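Local coordinates for protein PilX (Neisseria meningitidis, PDB 2OPD) that probably serves as a minor pilin of type IV pili, a component associated with contacts between meningococcal cells, at residues 33-38 with 69-74; 87-92 with 105-110. All coordinates share one frame; numbering follows the deposited sequence.

Contact 1 (33-38 with 69-74)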
# COMPACT_ATOMS: atom_id res chain seq x y z
N ASP A 33 9.85 7.92 19.14
CA ASP A 33 10.73 7.73 17.99
C ASP A 33 10.87 8.99 17.12
O ASP A 33 9.88 9.68 16.81
CB ASP A 33 10.23 6.58 17.14
CG ASP A 33 10.60 5.21 17.71
OD1 ASP A 33 10.08 4.25 17.15
OD2 ASP A 33 11.40 5.08 18.68
N ASP A 34 12.09 9.31 16.70
CA ASP A 34 12.25 10.49 15.85
C ASP A 34 11.82 10.12 14.44
O ASP A 34 11.58 8.96 14.15
CB ASP A 34 13.65 11.14 15.95
CG ASP A 34 14.77 10.23 15.49
OD1 ASP A 34 15.95 10.50 15.86
OD2 ASP A 34 14.48 9.25 14.77
N ASN A 35 11.65 11.11 13.58
CA ASN A 35 11.06 10.88 12.27
C ASN A 35 11.86 9.86 11.44
O ASN A 35 11.28 9.02 10.73
CB ASN A 35 10.86 12.22 11.55
CG ASN A 35 9.74 13.08 12.20
OD1 ASN A 35 8.83 12.56 12.84
ND2 ASN A 35 9.83 14.39 12.01
N GLN A 36 13.18 9.94 11.55
CA GLN A 36 14.10 9.03 10.88
C GLN A 36 13.84 7.60 11.33
O GLN A 36 13.77 6.69 10.51
CB GLN A 36 15.56 9.47 11.19
CG GLN A 36 16.70 8.50 10.80
CD GLN A 36 18.08 9.21 10.66
OE1 GLN A 36 18.45 10.05 11.49
NE2 GLN A 36 18.82 8.86 9.61
N THR A 37 13.65 7.42 12.62
CA THR A 37 13.51 6.10 13.21
C THR A 37 12.19 5.40 12.85
O THR A 37 12.20 4.20 12.55
CB THR A 37 13.69 6.15 14.73
OG1 THR A 37 15.09 6.22 15.02
CG2 THR A 37 13.13 4.90 15.40
N ILE A 38 11.08 6.13 12.85
CA ILE A 38 9.81 5.51 12.60
C ILE A 38 9.69 5.23 11.09
O ILE A 38 9.22 4.17 10.69
CB ILE A 38 8.62 6.32 13.22
CG1 ILE A 38 7.45 5.39 13.58
CG2 ILE A 38 8.14 7.40 12.33
CD1 ILE A 38 7.79 4.34 14.68
N GLU A 69 9.33 14.23 6.56
CA GLU A 69 9.44 14.84 7.87
C GLU A 69 8.05 14.84 8.53
O GLU A 69 7.89 15.36 9.63
CB GLU A 69 9.99 16.26 7.75
CG GLU A 69 11.18 16.58 8.70
CD GLU A 69 12.53 16.07 8.17
OE1 GLU A 69 13.23 15.31 8.85
OE2 GLU A 69 12.90 16.50 6.97
N LYS A 70 7.04 14.31 7.83
CA LYS A 70 5.78 13.94 8.45
C LYS A 70 5.50 12.45 8.18
O LYS A 70 4.49 12.12 7.59
CB LYS A 70 4.61 14.76 7.90
CG LYS A 70 4.64 16.25 8.26
CD LYS A 70 4.37 16.42 9.74
CE LYS A 70 4.49 17.84 10.20
NZ LYS A 70 4.44 17.76 11.67
N PRO A 71 6.39 11.56 8.62
CA PRO A 71 6.26 10.17 8.21
C PRO A 71 5.13 9.40 8.91
O PRO A 71 4.79 8.30 8.48
CB PRO A 71 7.62 9.58 8.58
CG PRO A 71 8.02 10.34 9.81
CD PRO A 71 7.55 11.75 9.52
N ARG A 72 4.53 9.95 9.97
CA ARG A 72 3.27 9.34 10.44
C ARG A 72 2.16 9.44 9.37
O ARG A 72 1.19 8.69 9.38
CB ARG A 72 2.84 9.85 11.82
CG ARG A 72 3.53 9.12 13.01
CD ARG A 72 4.66 9.93 13.66
NE ARG A 72 5.48 9.20 14.63
CZ ARG A 72 6.63 9.67 15.14
NH1 ARG A 72 7.33 8.95 16.02
NH2 ARG A 72 7.07 10.88 14.76
N ALA A 73 2.36 10.34 8.41
CA ALA A 73 1.53 10.43 7.23
C ALA A 73 2.03 9.50 6.08
O ALA A 73 2.61 9.93 5.12
CB ALA A 73 1.50 11.87 6.77
N TYR A 74 1.82 8.22 6.20
CA TYR A 74 2.46 7.34 5.26
C TYR A 74 1.36 6.90 4.35
O TYR A 74 0.20 7.25 4.58
CB TYR A 74 3.08 6.16 5.99
CG TYR A 74 2.12 5.36 6.82
CD1 TYR A 74 1.41 4.32 6.27
CD2 TYR A 74 1.93 5.62 8.18
CE1 TYR A 74 0.58 3.57 7.00
CE2 TYR A 74 1.06 4.85 8.94
CZ TYR A 74 0.38 3.84 8.34
OH TYR A 74 -0.50 3.04 9.03

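Contact 2 (87-92 with 105-110)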
# COMPACT_ATOMS: atom_id res chain seq x y z
N THR A 87 -1.84 -6.19 -13.73
CA THR A 87 -1.83 -4.73 -13.74
C THR A 87 -2.59 -4.10 -12.55
O THR A 87 -2.04 -3.27 -11.82
CB THR A 87 -2.44 -4.26 -15.02
OG1 THR A 87 -3.75 -4.83 -15.10
CG2 THR A 87 -1.61 -4.76 -16.20
N LEU A 88 -3.86 -4.48 -12.36
CA LEU A 88 -4.66 -3.92 -11.24
C LEU A 88 -3.83 -3.68 -9.97
O LEU A 88 -3.04 -4.52 -9.56
CB LEU A 88 -5.89 -4.81 -10.93
CG LEU A 88 -6.93 -5.01 -12.03
CD1 LEU A 88 -8.14 -5.58 -11.46
CD2 LEU A 88 -7.29 -3.70 -12.72
N SER A 89 -4.02 -2.54 -9.33
CA SER A 89 -3.21 -2.21 -8.14
C SER A 89 -4.03 -1.55 -7.04
O SER A 89 -5.25 -1.44 -7.12
CB SER A 89 -2.05 -1.29 -8.53
OG SER A 89 -1.40 -1.86 -9.63
N VAL A 90 -3.34 -1.10 -6.01
CA VAL A 90 -4.02 -0.50 -4.88
C VAL A 90 -3.13 0.48 -4.19
O VAL A 90 -1.90 0.27 -4.13
CB VAL A 90 -4.40 -1.56 -3.84
CG1 VAL A 90 -4.85 -0.90 -2.52
CG2 VAL A 90 -5.45 -2.55 -4.41
N TRP A 91 -3.75 1.50 -3.60
CA TRP A 91 -3.03 2.35 -2.68
C TRP A 91 -3.93 2.82 -1.59
O TRP A 91 -5.14 2.96 -1.78
CB TRP A 91 -2.33 3.51 -3.43
CG TRP A 91 -3.10 4.78 -3.71
CD1 TRP A 91 -3.67 5.15 -4.89
CD2 TRP A 91 -3.27 5.90 -2.81
NE1 TRP A 91 -4.21 6.44 -4.78
CE2 TRP A 91 -3.97 6.90 -3.51
CE3 TRP A 91 -2.91 6.14 -1.50
CZ2 TRP A 91 -4.32 8.13 -2.93
CZ3 TRP A 91 -3.24 7.36 -0.94
CH2 TRP A 91 -3.94 8.33 -1.65
N MET A 92 -3.34 3.05 -0.40
CA MET A 92 -4.11 3.56 0.70
C MET A 92 -3.33 4.51 1.64
O MET A 92 -2.09 4.37 1.79
CB MET A 92 -4.79 2.40 1.46
CG MET A 92 -3.84 1.58 2.22
SD MET A 92 -4.62 0.28 3.11
CE MET A 92 -5.79 -0.30 1.87
N ALA A 105 1.38 2.19 -12.22
CA ALA A 105 1.77 3.59 -12.28
C ALA A 105 0.77 4.54 -11.57
O ALA A 105 1.18 5.43 -10.82
CB ALA A 105 2.03 4.01 -13.74
N SER A 106 -0.52 4.37 -11.82
CA SER A 106 -1.53 5.18 -11.13
C SER A 106 -1.52 4.89 -9.62
O SER A 106 -1.70 5.80 -8.81
CB SER A 106 -2.95 4.89 -11.65
OG SER A 106 -2.92 4.29 -12.95
N ALA A 107 -1.31 3.62 -9.23
CA ALA A 107 -1.07 3.33 -7.83
C ALA A 107 0.17 4.10 -7.28
O ALA A 107 0.06 4.82 -6.33
CB ALA A 107 -0.94 1.84 -7.61
N ARG A 108 1.34 3.95 -7.88
CA ARG A 108 2.54 4.66 -7.41
C ARG A 108 2.36 6.18 -7.41
O ARG A 108 3.05 6.90 -6.66
CB ARG A 108 3.73 4.36 -8.29
CG ARG A 108 4.16 2.91 -8.40
CD ARG A 108 5.68 2.86 -8.24
NE ARG A 108 6.38 2.58 -9.47
CZ ARG A 108 7.66 2.87 -9.71
NH1 ARG A 108 8.19 2.53 -10.88
NH2 ARG A 108 8.40 3.49 -8.80
N ALA A 109 1.44 6.66 -8.25
CA ALA A 109 1.24 8.10 -8.43
C ALA A 109 0.24 8.66 -7.41
O ALA A 109 0.09 9.87 -7.27
CB ALA A 109 0.80 8.42 -9.82
N HIS A 110 -0.43 7.75 -6.70
CA HIS A 110 -1.36 8.15 -5.66
C HIS A 110 -2.52 8.96 -6.27
O HIS A 110 -2.98 9.93 -5.70
CB HIS A 110 -0.64 8.90 -4.51
CG HIS A 110 0.21 8.00 -3.64
ND1 HIS A 110 1.58 7.92 -3.76
CD2 HIS A 110 -0.12 7.15 -2.63
CE1 HIS A 110 2.06 7.08 -2.86
NE2 HIS A 110 1.05 6.60 -2.16

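Contact 1 (33-38 with 69-74)
N35, in the first turn of helix 35-48, reaches across to the loop 69-74 and meets it with every heavy atom of its side chain. Its CB rests on the ring of P71, 3.8 Å from P71 CG, and the next atom along, N35 CG, lies 3.7 Å from P71 CD; the asparagine crosses the proline at about a right angle. CG stands anti to the carbonyl carbon of N35 (chi1 -70°), which directs the amide at the loop. There the two tips part: N35 OD1 comes to 3.1 Å from R72 NH2, while N35 ND2 approaches E69 O at 3.2 Å. Neither pair has hydrogen-bonding geometry, and these are close polar approaches rather than bonds; the amide and guanidinium planes are steeply inclined to each other.

The firm polar link is made by R72, whose NH1 donates to the backbone O of D33 at 2.8 Å. The bond is nearly straight (167° at the hydrogen), with the acceptor at the guanidinium edge and close to its plane. Over the centre of one guanidinium face sits I38 CG2, 3.9 Å from R72 CZ, and the same methyl touches P71 CG. The carboxylate of D33 turns instead to a salt bridge with K41.

Behind this interface D34 caps the helix, its OD2 accepting from T37 N, and K70 to A73 form a type I turn. An arginine of the loop between strands 59-65 and 74-80 thus bonds to the backbone carbonyl just before the N-cap of helix 35-48, within the alpha-beta fold of a pilin.

Contact 2 (87-92 with 105-110)
W91 and H110 make the close-packed end of this contact, where strand 89-93 passes the C-terminal end of helix 104-109. The imidazole turns its edge to the face of the indole, a T-shaped pair with 4.6 Å between the centroids of the H110 ring and the six-membered ring of W91 and 80° between the planes. H110 CA adds a CH-pi contact, 3.7 Å from the centroid of the W91 five-membered ring and over its face. The closest carbon approach in this pair is too short to be trusted, though the edge-to-face orientation is clear. With chi1 at 87°, W91 CG lies between its backbone N and carbonyl carbon, which brings one face of the indole against the histidine. One ring nitrogen of each residue has a partner outside the pair: W91 NE1 bonds to L111 O and H110 NE2 to S75 OG. The indole also stacks with Y99.

Farther back along the strand, A107 CB meets S89 CB at 3.4 Å and V90 O at 3.9 Å. With just a methyl at A107 facing the strand, the axes of 89-92 and 105-109 come within 7.3 Å and run almost parallel. No hydrogen bond crosses between the two segments. The outer side of the helix is open to solvent: A105, R108 and A109 point away from the strand and are exposed.

H110 has positive phi and ends the helix in a Schellman motif, with H110 N bonded back to A107 O. A short helix laid on the sheet between C101 and C120 is consistent with the C-terminal, cysteine-bounded D-region of type IV pilins.

Contact 2 is buried near the middle of the chain, its centre about 8 Å from the chain centre, whereas contact 1 lies farther out, about 17 Å away, and is only partly buried. Their centres are about 22 Å apart and they do not touch. Both involve a helix end: its start against a loop joining two strands in contact 1, its finish against a strand in contact 2. Their chemistry follows their place: mixed at the periphery, where an arginine-to-carbonyl bond sits beside an isoleucine-proline contact, and aromatic and methyl packing inside. Strand 74-80 relates them, since it begins within 69-74 and its S75 holds H110.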